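Local coordinates for lipoprotein (Actinomyces odontolyticus, PDB 3UP9) that probably binds L-methionine as a membrane-attached lipoprotein of the NlpA family, and holds selenomethionine in its ligand pocket, at residues Ala33-Leu37 / Lys218-Leu222; Leu223-Lys229 / Val241-Phe245. One frame throughout, in Å; residues are numbered along the deposited sequence.

Interaction 1: Ala33-Leu37 / Lys218-Leu222; sequences AGIKL and KLEKL
Ile35 and Leu219 meet at about a right angle where helix 213-223 packs across the start of strand 35-41 in an alpha/beta lobe of the periplasmic-binding-protein fold. Strand and helix segments run at 75° to each other, their axes 10.5 Å apart, a separation bridged largely by side chains. Ile35 holds CG1 between its backbone N and carbonyl carbon (chi1 68°), and the extended chi2 carries CD1 to the helix; there it comes to rest 4.0 Å from Leu219 CB and also touches Leu222 CD1. Two residues further along the strand, Leu37 crosses Leu219 obliquely, both of its methyls against the helix leucine, with CD2 4.0 Å from Leu219 CD2. Leu219 continues inward onto Leu9 and Val11 of the neighbouring parallel strand 7-13, while Leu222 and Leu37 both reach Ile25 of helix 15-28, so the leucines belong to one apolar layer between sheet and helices. At the other end of the contact the chain leaves helix 30-33 through a Schellman motif, Gly34 taking positive phi. Ala33 CB faces the fork of Leu222, 3.8 Å from Leu222 CD1. The extended chain of Lys218 runs alongside the carbonyl of Ala33: its CD rests 3.3 Å from Ala33 O, and its NZ gives the same oxygen a weak hydrogen bond, also 3.3 Å long.

Interaction 2: Leu223-Lys229 / Val241-Phe245; sequences LHSDEVK and VIPAF
Lys229 NZ donates to Phe245 O over 2.7 Å, reaching a lone pair in the plane of the C-terminal carboxylate with a C=O...N angle of 121°. The other carboxylate oxygen, Phe245 OXT, lies 3.4 Å from the same NZ and completes a salt bridge, in which the lysine would partly offset the charge of the chain end. Lys229 reaches it with CG anti to the backbone N (chi1 179°) and an extended chain beyond. On the way, the Lys229 and Pro243 side chains cross at about a right angle, Lys229 CG 4.0 Å from Pro243 CB; Lys229 CB touches Phe245 CE2 and CZ. The C-terminal tail packs against the junction of helices 213-223 and 226-235, after the short strand 242-243 has paired antiparallel with 86-87 at the border of the large mixed sheet. Ser225 is the N-cap of the second helix: its OG accepts from Val228 N at 3.1 Å, nearly straight at 168°, and is also hydrogen-bonded to Leu222 O. The Phe245 ring fits against this junction. His224 CA sits over one face, 4.0 Å from the centroid, in a CH-pi contact, whereas Ser225 O meets the ring edge in plane, 3.3 Å from CE2. In one of two modelled conformers, so with some doubt as to detail, the imidazole of His224 lies obliquely to the phenyl, its CD2 3.8 Å from Phe245 CD1, and its ND1 is hydrogen-bonded to Glu220 O, one turn back along the preceding helix.

Interactions 1 and 2 lie in series along the chain and on the same side of its centre, their own centres about 15 Å apart. Helix 213-223 packs by interaction 1 against the beginning of strand 35-41; helix 226-235 follows it directly and takes part in interaction 2 with the C-terminal tail. The two contacts abut at Leu222 and Val228. Both reach the same mixed sheet, through strand 35-41 in one case and strand 242-243 in the other, so the last two helices and the chain end are fastened to one lobe. The side chain of Pro243 in interaction 2 is about 12 Å from the bound selenomethionine, which points to structural packing outside the pocket.

Interaction 1: Ala33-Leu37 / Lys218-Leu222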
loop_
_atom_site.group_PDB
_atom_site.type_symbol
_atom_site.label_atom_id
_atom_site.label_comp_id
_atom_site.label_asym_id
_atom_site.label_seq_id
_atom_site.Cartn_x
_atom_site.Cartn_y
_atom_site.Cartn_z
ATOM N N ALA A 33 -2.576 -0.523 -27.182
ATOM C CA ALA A 33 -3.724 -1.280 -26.620
ATOM C C ALA A 33 -5.131 -0.662 -26.930
ATOM O O ALA A 33 -6.167 -1.268 -26.642
ATOM C CB ALA A 33 -3.525 -1.502 -25.123
ATOM N N GLY A 34 -5.151 0.513 -27.558
ATOM C CA GLY A 34 -6.382 1.244 -27.864
ATOM C C GLY A 34 -7.089 1.885 -26.663
ATOM O O GLY A 34 -8.293 2.146 -26.720
ATOM N N ILE A 35 -6.351 2.135 -25.576
ATOM C CA ILE A 35 -6.874 2.901 -24.416
ATOM C C ILE A 35 -6.062 4.210 -24.116
ATOM O O ILE A 35 -4.934 4.368 -24.535
ATOM C CB ILE A 35 -7.007 2.044 -23.116
ATOM C CG1 ILE A 35 -5.634 1.638 -22.576
ATOM C CG2 ILE A 35 -7.939 0.820 -23.327
ATOM C CD1 ILE A 35 -5.690 0.738 -21.364
ATOM N N LYS A 36 -6.700 5.137 -23.408
ATOM C CA LYS A 36 -6.065 6.326 -22.861
ATOM C C LYS A 36 -6.269 6.316 -21.339
ATOM O O LYS A 36 -7.341 5.959 -20.845
ATOM C CB LYS A 36 -6.666 7.623 -23.468
ATOM C CG LYS A 36 -6.326 7.897 -24.925
ATOM C CD LYS A 36 -6.908 9.208 -25.415
ATOM C CE LYS A 36 -6.561 9.488 -26.897
ATOM N NZ LYS A 36 -7.110 10.794 -27.392
ATOM N N LEU A 37 -5.232 6.672 -20.587
ATOM C CA LEU A 37 -5.384 6.795 -19.151
ATOM C C LEU A 37 -5.494 8.236 -18.673
ATOM O O LEU A 37 -4.713 9.084 -19.032
ATOM C CB LEU A 37 -4.265 6.072 -18.407
ATOM C CG LEU A 37 -4.047 4.567 -18.641
ATOM C CD1 LEU A 37 -2.873 4.142 -17.767
ATOM C CD2 LEU A 37 -5.321 3.791 -18.363
ATOM N N LYS A 218 -7.951 -4.615 -20.645
ATOM C CA LYS A 218 -6.700 -4.229 -21.356
ATOM C C LYS A 218 -5.639 -3.609 -20.394
ATOM O O LYS A 218 -4.493 -3.997 -20.448
ATOM C CB LYS A 218 -6.968 -3.348 -22.594
ATOM C CG LYS A 218 -7.607 -4.079 -23.790
ATOM C CD LYS A 218 -8.167 -3.125 -24.870
ATOM C CE LYS A 218 -8.790 -3.908 -26.023
ATOM N NZ LYS A 218 -8.739 -3.186 -27.323
ATOM N N LEU A 219 -6.047 -2.714 -19.492
ATOM C CA LEU A 219 -5.161 -2.124 -18.501
ATOM C C LEU A 219 -4.613 -3.204 -17.566
ATOM O O LEU A 219 -3.383 -3.266 -17.281
ATOM C CB LEU A 219 -5.897 -0.998 -17.715
ATOM C CG LEU A 219 -5.155 -0.333 -16.557
ATOM C CD1 LEU A 219 -3.841 0.212 -17.073
ATOM C CD2 LEU A 219 -6.021 0.732 -15.890
ATOM N N GLU A 220 -5.488 -4.093 -17.100
ATOM C CA GLU A 220 -5.013 -5.248 -16.323
ATOM C C GLU A 220 -3.881 -6.027 -17.066
ATOM O O GLU A 220 -2.832 -6.322 -16.478
ATOM C CB GLU A 220 -6.195 -6.168 -15.957
ATOM C CG GLU A 220 -5.821 -7.520 -15.311
ATOM C CD GLU A 220 -5.168 -7.375 -13.932
ATOM O OE1 GLU A 220 -5.231 -6.273 -13.314
ATOM O OE2 GLU A 220 -4.620 -8.376 -13.450
ATOM N N LYS A 221 -4.086 -6.361 -18.341
ATOM C CA LYS A 221 -3.086 -7.079 -19.116
ATOM C C LYS A 221 -1.770 -6.246 -19.209
ATOM O O LYS A 221 -0.687 -6.783 -18.938
ATOM C CB LYS A 221 -3.673 -7.498 -20.463
ATOM C CG LYS A 221 -2.677 -8.058 -21.446
ATOM C CD LYS A 221 -3.228 -9.190 -22.299
ATOM C CE LYS A 221 -2.063 -9.902 -23.027
ATOM N NZ LYS A 221 -2.095 -11.400 -22.946
ATOM N N LEU A 222 -1.870 -4.924 -19.439
ATOM C CA LEU A 222 -0.676 -4.056 -19.496
ATOM C C LEU A 222 0.108 -3.985 -18.144
ATOM O O LEU A 222 1.355 -4.070 -18.112
ATOM C CB LEU A 222 -1.036 -2.646 -20.043
ATOM C CG LEU A 222 -1.646 -2.536 -21.445
ATOM C CD1 LEU A 222 -1.966 -1.083 -21.736
ATOM C CD2 LEU A 222 -0.785 -3.170 -22.541
#

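Interaction 2: Leu223-Lys229 / Val241-Phe245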
loop_
_atom_site.group_PDB
_atom_site.type_symbol
_atom_site.label_atom_id
_atom_site.label_comp_id
_atom_site.label_asym_id
_atom_site.label_seq_id
_atom_site.Cartn_x
_atom_site.Cartn_y
_atom_site.Cartn_z
ATOM N N LEU A 223 -0.626 -3.881 -17.031
ATOM C CA LEU A 223 -0.046 -3.883 -15.676
ATOM C C LEU A 223 0.684 -5.177 -15.290
ATOM O O LEU A 223 1.497 -5.156 -14.389
ATOM C CB LEU A 223 -1.123 -3.592 -14.633
ATOM C CG LEU A 223 -1.474 -2.150 -14.288
ATOM C CD1 LEU A 223 -2.814 -2.131 -13.560
ATOM C CD2 LEU A 223 -0.379 -1.509 -13.459
ATOM N N HIS A 224 0.355 -6.289 -15.954
ATOM C CA HIS A 224 1.029 -7.588 -15.728
ATOM C C HIS A 224 1.833 -8.010 -16.881
ATOM O O HIS A 224 2.070 -9.159 -17.079
ATOM C CB HIS A 224 0.048 -8.685 -15.423
ATOM C CG HIS A 224 -0.595 -8.506 -14.135
ATOM N ND1 HIS A 224 -1.595 -7.656 -13.975
ATOM C CD2 HIS A 224 -0.317 -9.048 -12.898
ATOM C CE1 HIS A 224 -1.963 -7.642 -12.697
ATOM N NE2 HIS A 224 -1.193 -8.517 -12.036
ATOM N N SER A 225 2.312 -7.038 -17.663
ATOM C CA SER A 225 3.197 -7.300 -18.779
ATOM C C SER A 225 4.663 -7.375 -18.352
ATOM O O SER A 225 5.018 -6.936 -17.269
ATOM C CB SER A 225 3.061 -6.205 -19.847
ATOM O OG SER A 225 3.490 -4.936 -19.371
ATOM N N ASP A 226 5.506 -7.900 -19.249
ATOM C CA ASP A 226 6.953 -7.991 -19.059
ATOM C C ASP A 226 7.538 -6.575 -19.042
ATOM O O ASP A 226 8.469 -6.281 -18.304
ATOM C CB ASP A 226 7.605 -8.835 -20.174
ATOM C CG ASP A 226 8.817 -9.635 -19.688
ATOM O OD1 ASP A 226 9.903 -9.048 -19.449
ATOM O OD2 ASP A 226 8.674 -10.874 -19.551
ATOM N N GLU A 227 6.977 -5.707 -19.855
ATOM C CA GLU A 227 7.371 -4.274 -19.905
ATOM C C GLU A 227 7.173 -3.552 -18.568
ATOM O O GLU A 227 8.092 -2.884 -18.040
ATOM C CB GLU A 227 6.636 -3.530 -21.043
ATOM C CG GLU A 227 7.054 -3.975 -22.452
ATOM C CD GLU A 227 6.303 -5.217 -22.975
ATOM O OE1 GLU A 227 5.514 -5.876 -22.268
ATOM O OE2 GLU A 227 6.520 -5.578 -24.148
ATOM N N VAL A 228 6.004 -3.727 -17.973
ATOM C CA VAL A 228 5.788 -3.175 -16.633
ATOM C C VAL A 228 6.702 -3.790 -15.557
ATOM O O VAL A 228 7.162 -3.068 -14.689
ATOM C CB VAL A 228 4.301 -3.229 -16.218
ATOM C CG1 VAL A 228 4.156 -3.059 -14.712
ATOM C CG2 VAL A 228 3.535 -2.191 -17.022
ATOM N N LYS A 229 6.979 -5.101 -15.618
ATOM C CA LYS A 229 7.893 -5.722 -14.642
ATOM C C LYS A 229 9.303 -5.091 -14.737
ATOM O O LYS A 229 9.911 -4.751 -13.704
ATOM C CB LYS A 229 7.965 -7.231 -14.868
ATOM C CG LYS A 229 8.880 -7.964 -13.942
ATOM C CD LYS A 229 8.607 -9.470 -13.946
ATOM C CE LYS A 229 9.564 -10.136 -12.976
ATOM N NZ LYS A 229 9.271 -11.563 -12.782
ATOM N N VAL A 241 9.760 -1.755 -3.820
ATOM C CA VAL A 241 8.651 -2.119 -4.693
ATOM C C VAL A 241 9.131 -3.348 -5.439
ATOM O O VAL A 241 10.099 -3.275 -6.173
ATOM C CB VAL A 241 8.275 -1.001 -5.694
ATOM C CG1 VAL A 241 7.197 -1.515 -6.628
ATOM C CG2 VAL A 241 7.882 0.297 -4.975
ATOM N N ILE A 242 8.460 -4.480 -5.231
ATOM C CA ILE A 242 8.875 -5.770 -5.822
ATOM C C ILE A 242 7.755 -6.260 -6.739
ATOM O O ILE A 242 6.629 -6.367 -6.290
ATOM C CB ILE A 242 9.149 -6.800 -4.677
ATOM C CG1 ILE A 242 10.149 -6.224 -3.647
ATOM C CG2 ILE A 242 9.620 -8.169 -5.196
ATOM C CD1 ILE A 242 10.436 -7.189 -2.488
ATOM N N PRO A 243 8.039 -6.563 -8.026
ATOM C CA PRO A 243 7.012 -7.195 -8.832
ATOM C C PRO A 243 6.435 -8.482 -8.180
ATOM O O PRO A 243 7.197 -9.289 -7.630
ATOM C CB PRO A 243 7.784 -7.623 -10.093
ATOM C CG PRO A 243 8.983 -6.783 -10.093
ATOM C CD PRO A 243 9.351 -6.648 -8.687
ATOM N N ALA A 244 5.128 -8.720 -8.333
ATOM C CA ALA A 244 4.476 -9.899 -7.721
ATOM C C ALA A 244 4.140 -10.949 -8.755
ATOM O O ALA A 244 3.249 -11.712 -8.535
ATOM C CB ALA A 244 3.221 -9.475 -6.977
ATOM N N PHE A 245 4.836 -10.941 -9.895
ATOM C CA PHE A 245 4.592 -11.844 -11.054
ATOM C C PHE A 245 5.913 -11.898 -11.847
ATOM O O PHE A 245 6.960 -11.356 -11.430
ATOM C CB PHE A 245 3.418 -11.385 -11.962
ATOM C CG PHE A 245 3.659 -10.051 -12.659
ATOM C CD1 PHE A 245 3.374 -8.860 -12.031
ATOM C CD2 PHE A 245 4.209 -10.000 -13.935
ATOM C CE1 PHE A 245 3.624 -7.637 -12.654
ATOM C CE2 PHE A 245 4.449 -8.796 -14.570
ATOM C CZ PHE A 245 4.173 -7.609 -13.934
ATOM O OXT PHE A 245 6.013 -12.482 -12.925
#